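Local coordinates for putative iron binding protein (Bordetella pertussis Tohama I, PDB 1Y9U), which binds ferric iron through tyrosine side chains and probably serves as the periplasmic solute-binding protein of a bacterial iron-uptake system, at residues D6-Q20 against I32-R46. Residues are numbered along the deposited sequence; the frame is centred on the assembly and turned at random.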
ATOM      1  N   ASP A   6       1.088  20.317 -25.352  1.00 28.30           N
ATOM      2  CA  ASP A   6       1.024  19.069 -26.166  1.00 27.62           C
ATOM      3  C   ASP A   6       0.615  17.834 -25.329  1.00 25.02           C
ATOM      4  O   ASP A   6      -0.562  17.646 -25.133  1.00 23.79           O
ATOM      5  CB  ASP A   6       2.318  18.847 -26.970  1.00 29.17           C
ATOM      6  CG  ASP A   6       2.109  19.000 -28.471  1.00 32.65           C
ATOM      7  OD1 ASP A   6       1.478  20.004 -28.897  1.00 37.05           O
ATOM      8  OD2 ASP A   6       2.542  18.174 -29.309  1.00 35.11           O
ATOM      9  N   GLU A   7       1.563  17.026 -24.841  1.00 22.95           N
ATOM     10  CA  GLU A   7       1.240  15.699 -24.288  1.00 21.59           C
ATOM     11  C   GLU A   7       2.167  15.191 -23.172  1.00 19.65           C
ATOM     12  O   GLU A   7       3.260  15.706 -22.926  1.00 18.20           O
ATOM     13  CB  GLU A   7       1.166  14.645 -25.417  1.00 22.20           C
ATOM     14  CG  GLU A   7       2.496  14.354 -26.087  1.00 23.82           C
ATOM     15  CD  GLU A   7       2.429  13.239 -27.123  1.00 26.32           C
ATOM     16  OE1 GLU A   7       1.338  12.692 -27.385  1.00 26.73           O
ATOM     17  OE2 GLU A   7       3.501  12.910 -27.670  1.00 30.47           O
ATOM     18  N   VAL A   8       1.694  14.134 -22.516  1.00 18.54           N
ATOM     19  CA  VAL A   8       2.429  13.453 -21.456  1.00 17.61           C
ATOM     20  C   VAL A   8       1.939  12.009 -21.430  1.00 17.09           C
ATOM     21  O   VAL A   8       0.738  11.746 -21.528  1.00 16.91           O
ATOM     22  CB  VAL A   8       2.218  14.158 -20.081  1.00 17.38           C
ATOM     23  CG1 VAL A   8       0.779  14.040 -19.582  1.00 16.37           C
ATOM     24  CG2 VAL A   8       3.205  13.664 -19.048  1.00 17.03           C
ATOM     25  N   SER A   9       2.882  11.087 -21.284  1.00 17.45           N
ATOM     26  CA  SER A   9       2.564   9.667 -21.273  1.00 17.45           C
ATOM     27  C   SER A   9       2.762   9.051 -19.883  1.00 16.54           C
ATOM     28  O   SER A   9       3.848   9.055 -19.337  1.00 16.15           O
ATOM     29  CB  SER A   9       3.398   8.916 -22.313  1.00 17.87           C
ATOM     30  OG  SER A   9       3.057   9.352 -23.619  1.00 20.73           O
ATOM     31  N   LEU A  10       1.679   8.510 -19.343  1.00 15.90           N
ATOM     32  CA  LEU A  10       1.698   7.838 -18.038  1.00 15.68           C
ATOM     33  C   LEU A  10       1.712   6.340 -18.240  1.00 15.66           C
ATOM     34  O   LEU A  10       0.742   5.786 -18.728  1.00 16.54           O
ATOM     35  CB  LEU A  10       0.463   8.233 -17.243  1.00 16.05           C
ATOM     36  CG  LEU A  10       0.278   7.522 -15.885  1.00 15.90           C
ATOM     37  CD1 LEU A  10       1.384   7.881 -14.907  1.00 16.35           C
ATOM     38  CD2 LEU A  10      -1.091   7.852 -15.313  1.00 18.54           C
ATOM     39  N   TYR A  11       2.809   5.699 -17.870  1.00 15.67           N
ATOM     40  CA  TYR A  11       2.872   4.238 -17.845  1.00 16.18           C
ATOM     41  C   TYR A  11       2.496   3.804 -16.435  1.00 16.16           C
ATOM     42  O   TYR A  11       3.171   4.181 -15.485  1.00 16.03           O
ATOM     43  CB  TYR A  11       4.285   3.732 -18.146  1.00 16.50           C
ATOM     44  CG  TYR A  11       4.718   3.732 -19.608  1.00 18.38           C
ATOM     45  CD1 TYR A  11       4.313   4.722 -20.501  1.00 20.22           C
ATOM     46  CD2 TYR A  11       5.567   2.744 -20.078  1.00 19.19           C
ATOM     47  CE1 TYR A  11       4.738   4.706 -21.817  1.00 21.67           C
ATOM     48  CE2 TYR A  11       5.992   2.732 -21.390  1.00 20.78           C
ATOM     49  CZ  TYR A  11       5.569   3.705 -22.244  1.00 21.37           C
ATOM     50  OH  TYR A  11       6.006   3.687 -23.548  1.00 23.59           O
ATOM     51  N   THR A  12       1.450   2.989 -16.314  1.00 16.06           N
ATOM     52  CA  THR A  12       0.881   2.638 -15.014  1.00 15.95           C
ATOM     53  C   THR A  12       0.540   1.171 -14.900  1.00 16.61           C
ATOM     54  O   THR A  12      -0.038   0.600 -15.810  1.00 15.86           O
ATOM     55  CB  THR A  12      -0.373   3.470 -14.739  1.00 15.79           C
ATOM     56  OG1 THR A  12      -1.003   3.006 -13.527  1.00 15.54           O
ATOM     57  CG2 THR A  12      -1.414   3.346 -15.878  1.00 16.47           C
ATOM     58  N   THR A  13       0.875   0.577 -13.756  1.00 16.97           N
ATOM     59  CA  THR A  13       0.464  -0.790 -13.456  1.00 17.86           C
ATOM     60  C   THR A  13      -0.856  -0.803 -12.693  1.00 19.30           C
ATOM     61  O   THR A  13      -1.386  -1.879 -12.371  1.00 20.26           O
ATOM     62  CB  THR A  13       1.539  -1.533 -12.652  1.00 17.45           C
ATOM     63  OG1 THR A  13       1.607  -0.995 -11.318  1.00 17.67           O
ATOM     64  CG2 THR A  13       2.956  -1.366 -13.251  1.00 19.00           C
ATOM     65  N   ARG A  14      -1.363   0.382 -12.346  1.00 20.68           N
ATOM     66  CA  ARG A  14      -2.693   0.531 -11.752  1.00 22.33           C
ATOM     67  C   ARG A  14      -3.745   0.648 -12.841  1.00 24.59           C
ATOM     68  O   ARG A  14      -3.547   1.417 -13.794  1.00 24.65           O
ATOM     69  CB  ARG A  14      -2.749   1.788 -10.871  1.00 22.38           C
ATOM     70  CG  ARG A  14      -1.671   1.856  -9.820  1.00 21.95           C
ATOM     71  CD  ARG A  14      -2.144   2.554  -8.550  1.00 23.62           C
ATOM     72  NE  ARG A  14      -2.967   1.627  -7.759  1.00 24.46           N
ATOM     73  CZ  ARG A  14      -3.373   1.859  -6.515  1.00 23.46           C
ATOM     74  NH1 ARG A  14      -3.098   3.005  -5.911  1.00 23.30           N
ATOM     75  NH2 ARG A  14      -4.074   0.954  -5.880  1.00 21.28           N
ATOM     76  N   GLU A  15      -4.883  -0.032 -12.663  1.00 27.07           N
ATOM     77  CA  GLU A  15      -5.921  -0.117 -13.699  1.00 29.35           C
ATOM     78  C   GLU A  15      -6.272   1.315 -14.060  1.00 29.72           C
ATOM     79  O   GLU A  15      -6.540   2.111 -13.159  1.00 30.17           O
ATOM     80  CB  GLU A  15      -7.226  -0.812 -13.222  1.00 30.55           C
ATOM     81  CG  GLU A  15      -7.177  -2.216 -12.604  1.00 33.74           C
ATOM     82  CD  GLU A  15      -6.355  -3.250 -13.366  1.00 37.38           C
ATOM     83  OE1 GLU A  15      -5.134  -3.351 -13.087  1.00 39.86           O
ATOM     84  OE2 GLU A  15      -6.932  -4.002 -14.208  1.00 39.32           O
ATOM     85  N   PRO A  16      -6.273   1.668 -15.343  1.00 30.35           N
ATOM     86  CA  PRO A  16      -6.638   3.034 -15.748  1.00 30.35           C
ATOM     87  C   PRO A  16      -7.966   3.553 -15.170  1.00 30.05           C
ATOM     88  O   PRO A  16      -8.134   4.767 -15.050  1.00 29.64           O
ATOM     89  CB  PRO A  16      -6.697   2.962 -17.286  1.00 30.61           C
ATOM     90  CG  PRO A  16      -6.327   1.572 -17.683  1.00 31.12           C
ATOM     91  CD  PRO A  16      -5.877   0.831 -16.491  1.00 30.77           C
ATOM     92  N   LYS A  17      -8.900   2.677 -14.804  1.00 29.69           N
ATOM     93  CA  LYS A  17     -10.180   3.164 -14.293  1.00 29.81           C
ATOM     94  C   LYS A  17     -10.107   3.762 -12.879  1.00 28.52           C
ATOM     95  O   LYS A  17     -10.940   4.581 -12.523  1.00 28.81           O
ATOM     96  CB  LYS A  17     -11.267   2.091 -14.390  1.00 30.67           C
ATOM     97  CG  LYS A  17     -11.772   1.829 -15.824  1.00 32.49           C
ATOM     98  CD  LYS A  17     -11.981   3.101 -16.690  1.00 34.73           C
ATOM     99  CE  LYS A  17     -10.791   3.339 -17.628  1.00 35.81           C
ATOM    100  NZ  LYS A  17     -10.921   4.563 -18.459  1.00 37.17           N
ATOM    101  N   LEU A  18      -9.091   3.395 -12.102  1.00 27.43           N
ATOM    102  CA  LEU A  18      -8.804   4.053 -10.819  1.00 26.66           C
ATOM    103  C   LEU A  18      -8.394   5.520 -10.985  1.00 25.62           C
ATOM    104  O   LEU A  18      -8.500   6.317 -10.046  1.00 25.04           O
ATOM    105  CB  LEU A  18      -7.663   3.325 -10.088  1.00 26.96           C
ATOM    106  CG  LEU A  18      -7.914   1.881  -9.635  1.00 27.87           C
ATOM    107  CD1 LEU A  18      -6.614   1.286  -9.125  1.00 28.48           C
ATOM    108  CD2 LEU A  18      -9.014   1.800  -8.572  1.00 29.15           C
ATOM    109  N   ILE A  19      -7.915   5.872 -12.171  1.00 23.87           N
ATOM    110  CA  ILE A  19      -7.309   7.182 -12.388  1.00 23.01           C
ATOM    111  C   ILE A  19      -7.863   7.969 -13.576  1.00 21.66           C
ATOM    112  O   ILE A  19      -7.508   9.117 -13.731  1.00 20.23           O
ATOM    113  CB  ILE A  19      -5.784   7.042 -12.548  1.00 23.41           C
ATOM    114  CG1 ILE A  19      -5.438   6.086 -13.697  1.00 24.59           C
ATOM    115  CG2 ILE A  19      -5.167   6.588 -11.221  1.00 23.98           C
ATOM    116  CD1 ILE A  19      -3.953   5.889 -13.914  1.00 25.70           C
ATOM    117  N   GLN A  20      -8.718   7.394 -14.420  1.00 21.14           N
ATOM    118  CA  GLN A  20      -9.066   8.110 -15.654  1.00 20.62           C
ATOM    119  C   GLN A  20      -9.794   9.428 -15.399  1.00 19.90           C
ATOM    120  O   GLN A  20      -9.474  10.419 -16.032  1.00 18.65           O
ATOM    121  CB  GLN A  20      -9.834   7.223 -16.651  1.00 21.20           C
ATOM    122  CG  GLN A  20      -9.811   7.760 -18.110  1.00 22.42           C
ATOM    123  CD  GLN A  20      -8.405   7.914 -18.677  1.00 24.37           C
ATOM    124  OE1 GLN A  20      -7.612   6.975 -18.637  1.00 28.21           O
ATOM    125  NE2 GLN A  20      -8.082   9.108 -19.177  1.00 24.28           N
ATOM    126  N   ILE A  32      -3.069  19.662 -21.796  1.00 19.78           N
ATOM    127  CA  ILE A  32      -2.073  18.644 -22.090  1.00 19.84           C
ATOM    128  C   ILE A  32      -2.809  17.316 -22.266  1.00 20.16           C
ATOM    129  O   ILE A  32      -3.551  16.900 -21.390  1.00 20.99           O
ATOM    130  CB  ILE A  32      -1.045  18.527 -20.942  1.00 19.80           C
ATOM    131  CG1 ILE A  32      -0.310  19.857 -20.723  1.00 19.77           C
ATOM    132  CG2 ILE A  32      -0.056  17.403 -21.223  1.00 19.67           C
ATOM    133  CD1 ILE A  32       0.395  19.948 -19.370  1.00 19.89           C
ATOM    134  N   LYS A  33      -2.638  16.696 -23.428  1.00 20.33           N
ATOM    135  CA  LYS A  33      -3.196  15.378 -23.703  1.00 20.55           C
ATOM    136  C   LYS A  33      -2.442  14.364 -22.840  1.00 20.09           C
ATOM    137  O   LYS A  33      -1.223  14.365 -22.817  1.00 19.58           O
ATOM    138  CB  LYS A  33      -3.031  15.053 -25.201  1.00 21.24           C
ATOM    139  CG  LYS A  33      -3.403  13.622 -25.611  1.00 23.92           C
ATOM    140  CD  LYS A  33      -3.213  13.387 -27.126  1.00 27.30           C
ATOM    141  CE  LYS A  33      -1.750  13.539 -27.564  1.00 29.73           C
ATOM    142  NZ  LYS A  33      -1.416  12.898 -28.885  1.00 31.59           N
ATOM    143  N   VAL A  34      -3.183  13.523 -22.119  1.00 19.54           N
ATOM    144  CA  VAL A  34      -2.586  12.458 -21.334  1.00 19.95           C
ATOM    145  C   VAL A  34      -2.749  11.131 -22.069  1.00 19.63           C
ATOM    146  O   VAL A  34      -3.859  10.748 -22.389  1.00 19.79           O
ATOM    147  CB  VAL A  34      -3.228  12.372 -19.944  1.00 19.87           C
ATOM    148  CG1 VAL A  34      -2.592  11.251 -19.149  1.00 19.69           C
ATOM    149  CG2 VAL A  34      -3.057  13.701 -19.213  1.00 20.52           C
ATOM    150  N   ASN A  35      -1.632  10.461 -22.336  1.00 19.52           N
ATOM    151  CA  ASN A  35      -1.637   9.109 -22.896  1.00 20.34           C
ATOM    152  C   ASN A  35      -1.485   8.124 -21.760  1.00 21.09           C
ATOM    153  O   ASN A  35      -0.452   8.097 -21.103  1.00 21.25           O
ATOM    154  CB  ASN A  35      -0.490   8.924 -23.875  1.00 20.21           C
ATOM    155  CG  ASN A  35      -0.491   9.976 -24.973  1.00 20.50           C
ATOM    156  OD1 ASN A  35      -1.511  10.205 -25.615  1.00 22.28           O
ATOM    157  ND2 ASN A  35       0.643  10.635 -25.157  1.00 22.06           N
ATOM    158  N   THR A  36      -2.519   7.326 -21.535  1.00 21.95           N
ATOM    159  CA  THR A  36      -2.529   6.352 -20.450  1.00 22.46           C
ATOM    160  C   THR A  36      -2.117   5.021 -21.044  1.00 22.43           C
ATOM    161  O   THR A  36      -2.808   4.494 -21.917  1.00 23.58           O
ATOM    162  CB  THR A  36      -3.925   6.230 -19.826  1.00 22.93           C
ATOM    163  OG1 THR A  36      -4.339   7.482 -19.258  1.00 24.50           O
ATOM    164  CG2 THR A  36      -3.900   5.265 -18.633  1.00 23.90           C
ATOM    165  N   VAL A  37      -0.988   4.499 -20.580  1.00 21.79           N
ATOM    166  CA  VAL A  37      -0.439   3.223 -21.027  1.00 21.61           C
ATOM    167  C   VAL A  37      -0.445   2.241 -19.860  1.00 20.78           C
ATOM    168  O   VAL A  37       0.385   2.321 -18.963  1.00 19.54           O
ATOM    169  CB  VAL A  37       0.982   3.376 -21.597  1.00 22.03           C
ATOM    170  CG1 VAL A  37       1.551   2.011 -22.004  1.00 22.94           C
ATOM    171  CG2 VAL A  37       0.975   4.326 -22.805  1.00 22.84           C
ATOM    172  N   PHE A  38      -1.372   1.288 -19.911  1.00 20.38           N
ATOM    173  CA  PHE A  38      -1.532   0.290 -18.869  1.00 20.84           C
ATOM    174  C   PHE A  38      -0.514  -0.829 -19.076  1.00 21.70           C
ATOM    175  O   PHE A  38      -0.485  -1.480 -20.146  1.00 22.05           O
ATOM    176  CB  PHE A  38      -2.959  -0.244 -18.898  1.00 20.44           C
ATOM    177  CG  PHE A  38      -3.231  -1.342 -17.892  1.00 20.32           C
ATOM    178  CD1 PHE A  38      -2.904  -1.190 -16.552  1.00 20.73           C
ATOM    179  CD2 PHE A  38      -3.838  -2.525 -18.291  1.00 21.23           C
ATOM    180  CE1 PHE A  38      -3.160  -2.201 -15.649  1.00 20.74           C
ATOM    181  CE2 PHE A  38      -4.083  -3.535 -17.379  1.00 21.25           C
ATOM    182  CZ  PHE A  38      -3.757  -3.366 -16.064  1.00 20.49           C
ATOM    183  N   VAL A  39       0.319  -1.054 -18.071  1.00 22.91           N
ATOM    184  CA  VAL A  39       1.327  -2.107 -18.088  1.00 24.07           C
ATOM    185  C   VAL A  39       1.060  -3.064 -16.918  1.00 25.53           C
ATOM    186  O   VAL A  39       1.521  -2.840 -15.790  1.00 25.01           O
ATOM    187  CB  VAL A  39       2.752  -1.524 -18.008  1.00 24.37           C
ATOM    188  CG1 VAL A  39       3.793  -2.619 -18.127  1.00 24.83           C
ATOM    189  CG2 VAL A  39       2.963  -0.443 -19.086  1.00 24.56           C
ATOM    190  N   LYS A  40       0.308  -4.127 -17.191  1.00 27.12           N
ATOM    191  CA  LYS A  40      -0.150  -5.052 -16.140  1.00 28.52           C
ATOM    192  C   LYS A  40       1.009  -5.603 -15.273  1.00 28.94           C
ATOM    193  O   LYS A  40       0.943  -5.606 -14.032  1.00 28.88           O
ATOM    194  CB  LYS A  40      -0.993  -6.185 -16.753  1.00 29.29           C
ATOM    195  CG  LYS A  40      -0.336  -6.937 -17.931  1.00 32.00           C
ATOM    196  CD  LYS A  40      -1.107  -6.806 -19.258  1.00 33.96           C
ATOM    197  CE  LYS A  40      -0.594  -5.639 -20.124  1.00 35.43           C
ATOM    198  NZ  LYS A  40      -0.849  -5.894 -21.567  1.00 37.35           N
ATOM    199  N   ASP A  41       2.082  -6.032 -15.921  1.00 29.61           N
ATOM    200  CA  ASP A  41       3.300  -6.415 -15.204  1.00 30.09           C
ATOM    201  C   ASP A  41       4.543  -6.160 -16.059  1.00 29.40           C
ATOM    202  O   ASP A  41       4.432  -5.864 -17.244  1.00 29.32           O
ATOM    203  CB  ASP A  41       3.220  -7.881 -14.752  1.00 31.25           C
ATOM    204  CG  ASP A  41       3.489  -8.045 -13.266  1.00 34.23           C
ATOM    205  OD1 ASP A  41       4.629  -7.754 -12.829  1.00 37.78           O
ATOM    206  OD2 ASP A  41       2.621  -8.440 -12.456  1.00 37.22           O
ATOM    207  N   GLY A  42       5.713  -6.218 -15.434  1.00 28.49           N
ATOM    208  CA  GLY A  42       6.978  -6.028 -16.124  1.00 28.15           C
ATOM    209  C   GLY A  42       7.222  -4.600 -16.581  1.00 27.71           C
ATOM    210  O   GLY A  42       7.753  -4.370 -17.668  1.00 27.73           O
ATOM    211  N   LEU A  43       6.855  -3.635 -15.744  1.00 26.94           N
ATOM    212  CA  LEU A  43       7.031  -2.230 -16.097  1.00 25.86           C
ATOM    213  C   LEU A  43       8.504  -1.882 -16.290  1.00 25.86           C
ATOM    214  O   LEU A  43       8.865  -1.247 -17.280  1.00 25.19           O
ATOM    215  CB  LEU A  43       6.400  -1.323 -15.039  1.00 25.54           C
ATOM    216  CG  LEU A  43       6.605   0.185 -15.217  1.00 24.53           C
ATOM    217  CD1 LEU A  43       5.994   0.663 -16.519  1.00 24.38           C
ATOM    218  CD2 LEU A  43       6.003   0.919 -14.044  1.00 24.15           C
ATOM    219  N   LEU A  44       9.354  -2.291 -15.348  1.00 25.71           N
ATOM    220  CA  LEU A  44      10.795  -2.063 -15.465  1.00 26.05           C
ATOM    221  C   LEU A  44      11.318  -2.562 -16.803  1.00 26.86           C
ATOM    222  O   LEU A  44      12.061  -1.871 -17.490  1.00 26.04           O
ATOM    223  CB  LEU A  44      11.556  -2.769 -14.340  1.00 26.04           C
ATOM    224  CG  LEU A  44      13.084  -2.810 -14.438  1.00 25.60           C
ATOM    225  CD1 LEU A  44      13.655  -1.410 -14.537  1.00 25.78           C
ATOM    226  CD2 LEU A  44      13.680  -3.550 -13.263  1.00 25.44           C
ATOM    227  N   GLU A  45      10.914  -3.773 -17.159  1.00 27.98           N
ATOM    228  CA  GLU A  45      11.431  -4.434 -18.344  1.00 29.48           C
ATOM    229  C   GLU A  45      10.962  -3.760 -19.635  1.00 29.84           C
ATOM    230  O   GLU A  45      11.746  -3.619 -20.577  1.00 30.31           O
ATOM    231  CB  GLU A  45      11.047  -5.921 -18.318  1.00 30.06           C
ATOM    232  CG  GLU A  45      11.911  -6.766 -17.382  1.00 31.69           C
ATOM    233  CD  GLU A  45      11.532  -6.684 -15.904  1.00 34.05           C
ATOM    234  OE1 GLU A  45      10.404  -6.245 -15.556  1.00 34.95           O
ATOM    235  OE2 GLU A  45      12.380  -7.078 -15.072  1.00 36.14           O
ATOM    236  N   ARG A  46       9.698  -3.334 -19.679  1.00 30.08           N
ATOM    237  CA  ARG A  46       9.162  -2.623 -20.845  1.00 30.45           C
ATOM    238  C   ARG A  46       9.874  -1.292 -21.069  1.00 30.09           C
ATOM    239  O   ARG A  46      10.194  -0.956 -22.195  1.00 29.54           O
ATOM    240  CB  ARG A  46       7.656  -2.369 -20.719  1.00 31.21           C
ATOM    241  CG  ARG A  46       7.003  -1.788 -21.999  1.00 33.40           C
ATOM    242  CD  ARG A  46       5.592  -1.260 -21.795  1.00 36.33           C
ATOM    243  NE  ARG A  46       4.668  -1.586 -22.891  1.00 38.91           N
ATOM    244  CZ  ARG A  46       4.156  -0.717 -23.771  1.00 40.84           C
ATOM    245  NH1 ARG A  46       4.469   0.572 -23.748  1.00 41.81           N
ATOM    246  NH2 ARG A  46       3.321  -1.147 -24.710  1.00 42.58           N
TER
HETATM  247  O   HOH W   1      -0.829  -4.512 -12.452  1.00 31.69           O
HETATM  248  O   HOH W   2      -5.674   9.459 -20.617  1.00 28.69           O
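Asn-35 bridges two residues of the neighbouring strand with one amide nitrogen: ND2 donates to Glu-7 OE1 at 3.1 Å and to Ser-9 OG at 3.1 Å, both acceptors lying close to the amide plane. Glu-7 OE1 is approached from above its carboxylate plane, and the same oxygen accepts a weak hydrogen bond, part of a salt bridge, from Lys-33 NZ, whose chain runs alongside. An amide suits this place because its two N-H groups can serve two acceptors at once. Further along this face, Val-37 lays CG1 over the Tyr-11 ring, 4.1 Å from its centroid, a CH-pi contact, while Leu-43 CD1 meets the ring edge. With CG beside the backbone N (chi1 -78°), the tyrosine lies next to Val-37; its hydroxyl is hydrogen-bonded to Glu-50, which also salt-bridges Arg-46. Beneath these side chains, backbone hydrogen bonds join parallel strands 7-12 and 33-38, from Lys-33 N to Asp-6 O as far as Val-39 N to Thr-12 O, the last 2.8 Å long. They are the two strands of a beta-alpha-beta crossover, linked by helix 20-30, at the start of a periplasmic binding protein fold. On the other face, Leu-10 and Thr-36 touch Leu-23 of that helix. Pro-16 sets CD over the Phe-38 ring, 4.0 Å from its centroid; proline's rigid ring offers a compact C-H surface here. A water bonded to Gln-20 NE2, Val-34 O and Thr-36 OG1 joins the helix start to the strand; Gln-20 NE2 also bonds Asp-24. Past the strand end, Thr-12 OG1 accepts Arg-14 N at 2.9 Å in an ST turn, and Arg-14, salt-bridged to Glu-276, comes within about 6 Å, side chain to side chain, of Tyr-199, an iron ligand of this protein, though this model holds no iron there.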